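Long-range contact in protein-tyrosine-phosphatase (PDB 2Z72), which hydrolyses phosphate esters of tyrosine in proteins as a cold-active, zinc-containing phosphatase of the calcineurin-like phosphoesterase family: residues Leu50-Met63 with Glu124-Asp138. Sequence-based numbering, arbitrary orientation. Where two conformers were deposited one is given.
Sequences LPETKLSSEIKQIM and EVLWFMYQLDQQARD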
loop_
_atom_site.group_PDB
_atom_site.type_symbol
_atom_site.label_atom_id
_atom_site.label_comp_id
_atom_site.label_asym_id
_atom_site.label_seq_id
_atom_site.Cartn_x
_atom_site.Cartn_y
_atom_site.Cartn_z
ATOM N N LEU A 50 -11.232 4.796 18.003
ATOM C CA LEU A 50 -11.263 4.563 16.562
ATOM C C LEU A 50 -10.978 5.853 15.802
ATOM O O LEU A 50 -11.279 6.957 16.257
ATOM C CB LEU A 50 -12.619 4.031 16.148
ATOM C CG LEU A 50 -12.989 2.666 16.712
ATOM C CD1 LEU A 50 -14.416 2.305 16.307
ATOM C CD2 LEU A 50 -11.993 1.610 16.260
ATOM N N PRO A 51 -10.369 5.706 14.617
ATOM C CA PRO A 51 -9.908 6.938 13.935
ATOM C C PRO A 51 -11.018 7.836 13.414
ATOM O O PRO A 51 -12.031 7.374 12.904
ATOM C CB PRO A 51 -9.075 6.384 12.767
ATOM C CG PRO A 51 -9.611 5.037 12.534
ATOM C CD PRO A 51 -9.995 4.511 13.907
ATOM N N GLU A 52 -10.755 9.125 13.442
ATOM C CA GLU A 52 -11.547 10.199 12.954
ATOM C C GLU A 52 -10.731 10.851 11.846
ATOM O O GLU A 52 -9.490 10.958 11.943
ATOM C CB GLU A 52 -11.911 11.198 14.043
ATOM C CG GLU A 52 -12.578 10.492 15.224
ATOM C CD GLU A 52 -12.914 11.518 16.305
ATOM O OE1 GLU A 52 -14.139 11.589 16.612
ATOM O OE2 GLU A 52 -12.017 12.208 16.824
ATOM N N THR A 53 -11.390 11.154 10.776
ATOM C CA THR A 53 -10.793 11.633 9.542
ATOM C C THR A 53 -11.701 12.668 8.895
ATOM O O THR A 53 -12.946 12.540 8.960
ATOM C CB THR A 53 -10.602 10.540 8.487
ATOM O OG1 THR A 53 -10.000 9.425 9.161
ATOM C CG2 THR A 53 -9.599 10.874 7.384
ATOM N N LYS A 54 -11.051 13.647 8.317
ATOM C CA LYS A 54 -11.784 14.540 7.447
ATOM C C LYS A 54 -11.740 13.923 6.056
ATOM O O LYS A 54 -10.664 13.607 5.556
ATOM C CB LYS A 54 -11.235 15.967 7.413
ATOM C CG LYS A 54 -11.899 16.838 6.368
ATOM C CD LYS A 54 -12.481 18.110 6.942
ATOM C CE LYS A 54 -12.900 19.080 5.850
ATOM N NZ LYS A 54 -12.136 20.350 5.769
ATOM N N LEU A 55 -12.921 13.762 5.472
ATOM C CA LEU A 55 -12.960 13.285 4.099
ATOM C C LEU A 55 -12.355 14.308 3.130
ATOM O O LEU A 55 -12.502 15.502 3.304
ATOM C CB LEU A 55 -14.402 12.953 3.681
ATOM C CG LEU A 55 -15.058 11.869 4.522
ATOM C CD1 LEU A 55 -16.423 11.555 3.904
ATOM C CD2 LEU A 55 -14.237 10.594 4.629
ATOM N N SER A 56 -11.640 13.762 2.167
ATOM C CA SER A 56 -10.851 14.553 1.230
ATOM C C SER A 56 -11.611 14.800 -0.044
ATOM O O SER A 56 -12.197 13.863 -0.566
ATOM C CB SER A 56 -9.638 13.667 0.909
ATOM O OG SER A 56 -8.565 14.408 0.405
ATOM N N SER A 57 -11.531 15.981 -0.602
ATOM C CA SER A 57 -12.047 16.308 -1.913
ATOM C C SER A 57 -10.999 16.135 -3.002
ATOM O O SER A 57 -11.286 16.460 -4.151
ATOM C CB SER A 57 -12.598 17.758 -1.877
ATOM O OG SER A 57 -11.538 18.691 -1.660
ATOM N N GLU A 58 -9.757 15.720 -2.843
ATOM C CA GLU A 58 -8.634 15.628 -3.732
ATOM C C GLU A 58 -7.973 14.235 -3.814
ATOM O O GLU A 58 -7.583 13.925 -4.944
ATOM C CB GLU A 58 -7.477 16.588 -3.353
ATOM C CG GLU A 58 -7.794 17.936 -2.789
ATOM C CD GLU A 58 -6.733 18.801 -2.206
ATOM O OE1 GLU A 58 -6.888 20.022 -1.928
ATOM O OE2 GLU A 58 -5.605 18.366 -1.923
ATOM N N ILE A 59 -7.766 13.394 -2.786
ATOM C CA ILE A 59 -6.842 12.278 -2.834
ATOM C C ILE A 59 -7.404 11.054 -3.536
ATOM O O ILE A 59 -6.676 10.097 -3.723
ATOM C CB ILE A 59 -6.322 11.881 -1.433
ATOM C CG1 ILE A 59 -7.470 11.390 -0.555
ATOM C CG2 ILE A 59 -5.604 13.025 -0.809
ATOM C CD1 ILE A 59 -7.029 10.857 0.796
ATOM N N LYS A 60 -8.684 11.105 -3.941
ATOM C CA LYS A 60 -9.227 10.060 -4.786
ATOM C C LYS A 60 -9.004 10.352 -6.277
ATOM O O LYS A 60 -9.405 9.530 -7.120
ATOM C CB LYS A 60 -10.693 9.764 -4.502
ATOM C CG LYS A 60 -10.949 9.452 -3.024
ATOM C CD LYS A 60 -12.328 8.940 -2.641
ATOM C CE LYS A 60 -13.326 10.024 -2.764
ATOM N NZ LYS A 60 -14.717 9.635 -2.282
ATOM N N GLN A 61 -8.331 11.434 -6.628
ATOM C CA GLN A 61 -7.927 11.682 -8.015
ATOM C C GLN A 61 -6.845 10.684 -8.410
ATOM O O GLN A 61 -5.909 10.442 -7.664
ATOM C CB GLN A 61 -7.429 13.104 -8.113
ATOM C CG GLN A 61 -8.444 14.180 -7.889
ATOM C CD GLN A 61 -7.882 15.591 -7.737
ATOM O OE1 GLN A 61 -6.650 15.772 -7.690
ATOM N NE2 GLN A 61 -8.781 16.522 -7.556
ATOM N N ILE A 62 -6.950 10.193 -9.634
ATOM C CA ILE A 62 -5.928 9.278 -10.168
ATOM C C ILE A 62 -4.708 10.092 -10.527
ATOM O O ILE A 62 -4.802 11.072 -11.272
ATOM C CB ILE A 62 -6.447 8.506 -11.383
ATOM C CG1 ILE A 62 -7.676 7.643 -11.052
ATOM C CG2 ILE A 62 -5.362 7.648 -12.023
ATOM C CD1 ILE A 62 -8.463 7.153 -12.240
ATOM N N MET A 63 -3.559 9.681 -10.012
ATOM C CA MET A 63 -2.294 10.399 -10.188
ATOM C C MET A 63 -1.421 9.686 -11.185
ATOM O O MET A 63 -1.558 8.480 -11.427
ATOM C CB MET A 63 -1.601 10.484 -8.833
ATOM C CG MET A 63 -2.486 11.114 -7.791
ATOM S SD MET A 63 -3.133 12.744 -8.113
ATOM C CE MET A 63 -1.695 13.753 -8.093
ATOM N N GLU A 124 -7.273 1.054 11.100
ATOM C CA GLU A 124 -6.352 2.037 11.635
ATOM C C GLU A 124 -5.305 2.373 10.569
ATOM O O GLU A 124 -5.002 3.535 10.362
ATOM C CB GLU A 124 -5.693 1.552 12.914
ATOM C CG GLU A 124 -6.661 1.411 14.104
ATOM C CD GLU A 124 -7.625 0.275 14.086
ATOM O OE1 GLU A 124 -7.533 -0.684 13.302
ATOM O OE2 GLU A 124 -8.588 0.368 14.930
ATOM N N VAL A 125 -4.723 1.366 9.944
ATOM C CA VAL A 125 -3.757 1.618 8.887
ATOM C C VAL A 125 -4.380 2.343 7.743
ATOM O O VAL A 125 -3.810 3.335 7.213
ATOM C CB VAL A 125 -3.063 0.329 8.413
ATOM C CG1 VAL A 125 -2.062 0.693 7.313
ATOM C CG2 VAL A 125 -2.342 -0.363 9.555
ATOM N N LEU A 126 -5.555 1.902 7.280
ATOM C CA LEU A 126 -6.169 2.530 6.120
ATOM C C LEU A 126 -6.453 3.989 6.348
ATOM O O LEU A 126 -6.113 4.861 5.525
ATOM C CB LEU A 126 -7.447 1.751 5.749
ATOM C CG LEU A 126 -7.252 0.365 5.124
ATOM C CD1 LEU A 126 -8.561 -0.381 5.120
ATOM C CD2 LEU A 126 -6.731 0.438 3.690
ATOM N N TRP A 127 -7.098 4.315 7.475
ATOM C CA TRP A 127 -7.457 5.714 7.705
ATOM C C TRP A 127 -6.224 6.566 7.974
ATOM O O TRP A 127 -6.239 7.759 7.649
ATOM C CB TRP A 127 -8.515 5.853 8.813
ATOM C CG TRP A 127 -9.858 5.380 8.386
ATOM C CD1 TRP A 127 -10.558 4.305 8.802
ATOM C CD2 TRP A 127 -10.669 6.032 7.382
ATOM N NE1 TRP A 127 -11.746 4.238 8.143
ATOM C CE2 TRP A 127 -11.855 5.280 7.269
ATOM C CE3 TRP A 127 -10.535 7.182 6.579
ATOM C CZ2 TRP A 127 -12.871 5.624 6.390
ATOM C CZ3 TRP A 127 -11.544 7.518 5.708
ATOM C CH2 TRP A 127 -12.699 6.752 5.614
ATOM N N PHE A 128 -5.200 6.015 8.599
ATOM C CA PHE A 128 -3.968 6.717 8.778
ATOM C C PHE A 128 -3.363 7.038 7.416
ATOM O O PHE A 128 -2.925 8.178 7.195
ATOM C CB PHE A 128 -2.993 5.891 9.627
ATOM C CG PHE A 128 -1.596 6.470 9.664
ATOM C CD1 PHE A 128 -1.291 7.600 10.389
ATOM C CD2 PHE A 128 -0.597 5.857 8.946
ATOM C CE1 PHE A 128 -0.015 8.127 10.395
ATOM C CE2 PHE A 128 0.689 6.389 8.951
ATOM C CZ PHE A 128 0.996 7.513 9.696
ATOM N N MET A 129 -3.319 6.073 6.527
ATOM C CA MET A 129 -2.713 6.305 5.198
ATOM C C MET A 129 -3.542 7.270 4.374
ATOM O O MET A 129 -2.951 8.026 3.585
ATOM C CB MET A 129 -2.475 4.981 4.498
ATOM C CG MET A 129 -1.390 4.103 5.095
ATOM S SD MET A 129 0.203 4.915 5.291
ATOM C CE MET A 129 0.573 5.272 3.581
ATOM N N TYR A 130 -4.863 7.267 4.532
ATOM C CA TYR A 130 -5.733 8.226 3.850
ATOM C C TYR A 130 -5.379 9.640 4.312
ATOM O O TYR A 130 -5.179 10.565 3.533
ATOM C CB TYR A 130 -7.142 7.814 4.146
ATOM C CG TYR A 130 -8.279 8.619 3.553
ATOM C CD1 TYR A 130 -8.624 9.854 4.079
ATOM C CD2 TYR A 130 -9.033 8.167 2.495
ATOM C CE1 TYR A 130 -9.658 10.614 3.565
ATOM C CE2 TYR A 130 -10.101 8.880 1.979
ATOM C CZ TYR A 130 -10.403 10.103 2.535
ATOM O OH TYR A 130 -11.469 10.883 2.086
ATOM N N GLN A 131 -5.321 9.838 5.636
ATOM C CA GLN A 131 -4.950 11.142 6.171
ATOM C C GLN A 131 -3.545 11.526 5.700
ATOM O O GLN A 131 -3.317 12.683 5.308
ATOM C CB GLN A 131 -5.041 11.115 7.705
ATOM C CG GLN A 131 -4.595 12.379 8.359
ATOM C CD GLN A 131 -4.968 12.305 9.826
ATOM O OE1 GLN A 131 -4.102 11.956 10.646
ATOM N NE2 GLN A 131 -6.199 12.604 10.179
ATOM N N LEU A 132 -2.598 10.594 5.719
ATOM C CA LEU A 132 -1.221 10.929 5.325
ATOM C C LEU A 132 -1.194 11.342 3.875
ATOM O O LEU A 132 -0.414 12.250 3.488
ATOM C CB LEU A 132 -0.375 9.688 5.616
ATOM C CG LEU A 132 1.087 10.042 5.754
ATOM C CD1 LEU A 132 1.350 10.696 7.129
ATOM C CD2 LEU A 132 1.952 8.814 5.607
ATOM N N ASP A 133 -1.978 10.689 3.021
ATOM C CA ASP A 133 -2.077 11.039 1.595
ATOM C C ASP A 133 -2.439 12.500 1.466
ATOM O O ASP A 133 -1.789 13.288 0.745
ATOM C CB ASP A 133 -3.078 10.052 0.993
ATOM C CG ASP A 133 -3.257 9.975 -0.514
ATOM O OD1 ASP A 133 -2.634 10.788 -1.256
ATOM O OD2 ASP A 133 -4.049 9.108 -0.936
ATOM N N GLN A 134 -3.495 12.956 2.151
ATOM C CA GLN A 134 -3.913 14.331 2.106
ATOM C C GLN A 134 -2.850 15.259 2.682
ATOM O O GLN A 134 -2.556 16.308 2.083
ATOM C CB GLN A 134 -5.256 14.521 2.815
ATOM C CG GLN A 134 -5.716 15.973 2.736
ATOM C CD GLN A 134 -6.047 16.442 1.310
ATOM O OE1 GLN A 134 -7.043 16.067 0.743
ATOM N NE2 GLN A 134 -5.244 17.259 0.680
ATOM N N GLN A 135 -2.274 14.910 3.830
ATOM C CA GLN A 135 -1.286 15.768 4.432
ATOM C C GLN A 135 -0.027 15.937 3.553
ATOM O O GLN A 135 0.523 17.036 3.492
ATOM C CB GLN A 135 -0.875 15.218 5.806
ATOM C CG GLN A 135 -2.008 15.293 6.835
ATOM C CD GLN A 135 -1.612 14.650 8.143
ATOM O OE1 GLN A 135 -0.673 13.852 8.194
ATOM N NE2 GLN A 135 -2.315 15.007 9.220
ATOM N N ALA A 136 0.390 14.842 2.921
ATOM C CA ALA A 136 1.562 14.901 2.051
ATOM C C ALA A 136 1.263 15.872 0.889
ATOM O O ALA A 136 2.073 16.734 0.587
ATOM C CB ALA A 136 1.943 13.544 1.562
ATOM N N ARG A 137 0.095 15.733 0.288
ATOM C CA ARG A 137 -0.282 16.637 -0.789
ATOM C C ARG A 137 -0.269 18.066 -0.337
ATOM O O ARG A 137 0.233 18.946 -1.035
ATOM C CB ARG A 137 -1.652 16.205 -1.371
ATOM C CG ARG A 137 -2.068 16.984 -2.582
ATOM C CD ARG A 137 -3.257 16.395 -3.291
ATOM N NE ARG A 137 -3.795 17.280 -4.316
ATOM C CZ ARG A 137 -4.594 16.873 -5.283
ATOM N NH1 ARG A 137 -4.933 15.601 -5.427
ATOM N NH2 ARG A 137 -5.079 17.726 -6.180
ATOM N N ASP A 138 -0.832 18.351 0.837
ATOM C CA ASP A 138 -0.854 19.724 1.353
ATOM C C ASP A 138 0.535 20.265 1.552
ATOM O O ASP A 138 0.714 21.496 1.469
ATOM C CB ASP A 138 -1.601 19.780 2.683
ATOM C CG ASP A 138 -3.112 19.585 2.460
ATOM O OD1 ASP A 138 -3.761 19.286 3.520
ATOM O OD2 ASP A 138 -3.668 19.681 1.376
HETATM O O HOH W 1 -6.872 10.811 11.899
HETATM O O HOH W 2 -7.498 9.352 9.662
HETATM O O HOH W 3 -8.077 13.922 8.641
HETATM O O HOH W 4 -9.472 17.846 0.696
HETATM O O HOH W 5 -3.421 19.891 -1.047
HETATM O O HOH W 6 -3.828 10.706 -3.759
#
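I59 meets the Y130 ring over its face: CD1 of I59 stands 3.5 Å from the ring centroid and 2° off the normal, which defines a CH-pi contact. The opposite face carries W127 CZ3, 3.9 Å above the plane, leaving the tyrosine ring sandwiched. With Y130 CG anti to the backbone N, the hydroxyl ends at S56 N and accepts from it (2.9 Å, 172° at the hydrogen); the same hydroxyl is hydrogen-bonded to E186 of helix 186-192. T53 CG2 approaches Y130 obliquely, while the P51 and W127 side chains cross at about a right angle, P51 CG 3.9 Å from W127 CD1. Residues 50-63 run along helix 122-138 of the calcineurin-like phosphoesterase domain, and their strand 53-54 pairs antiparallel with 40-41, joining the N-terminal part of the chain to that helix. Farther on, in the E58 conformer given, Q134 NE2 donates to E58 OE2 (2.9 Å), reaching it from above the carboxylate plane. R137, extended from CG to NE, offers NH1 and NH2 end-on to Q61 OE1 (2.8 and 2.9 Å), which lies 1° from the guanidinium plane. E58 CB packs over one guanidinium face; in the same conformer E58 OE2, 3.2 Å from R137 NE but well out of plane, makes a salt bridge by charge alone. A leucine at R137 would probably leave Q61 OE1 without both donors and E58 without its counter-charge, beside the like-charged D138.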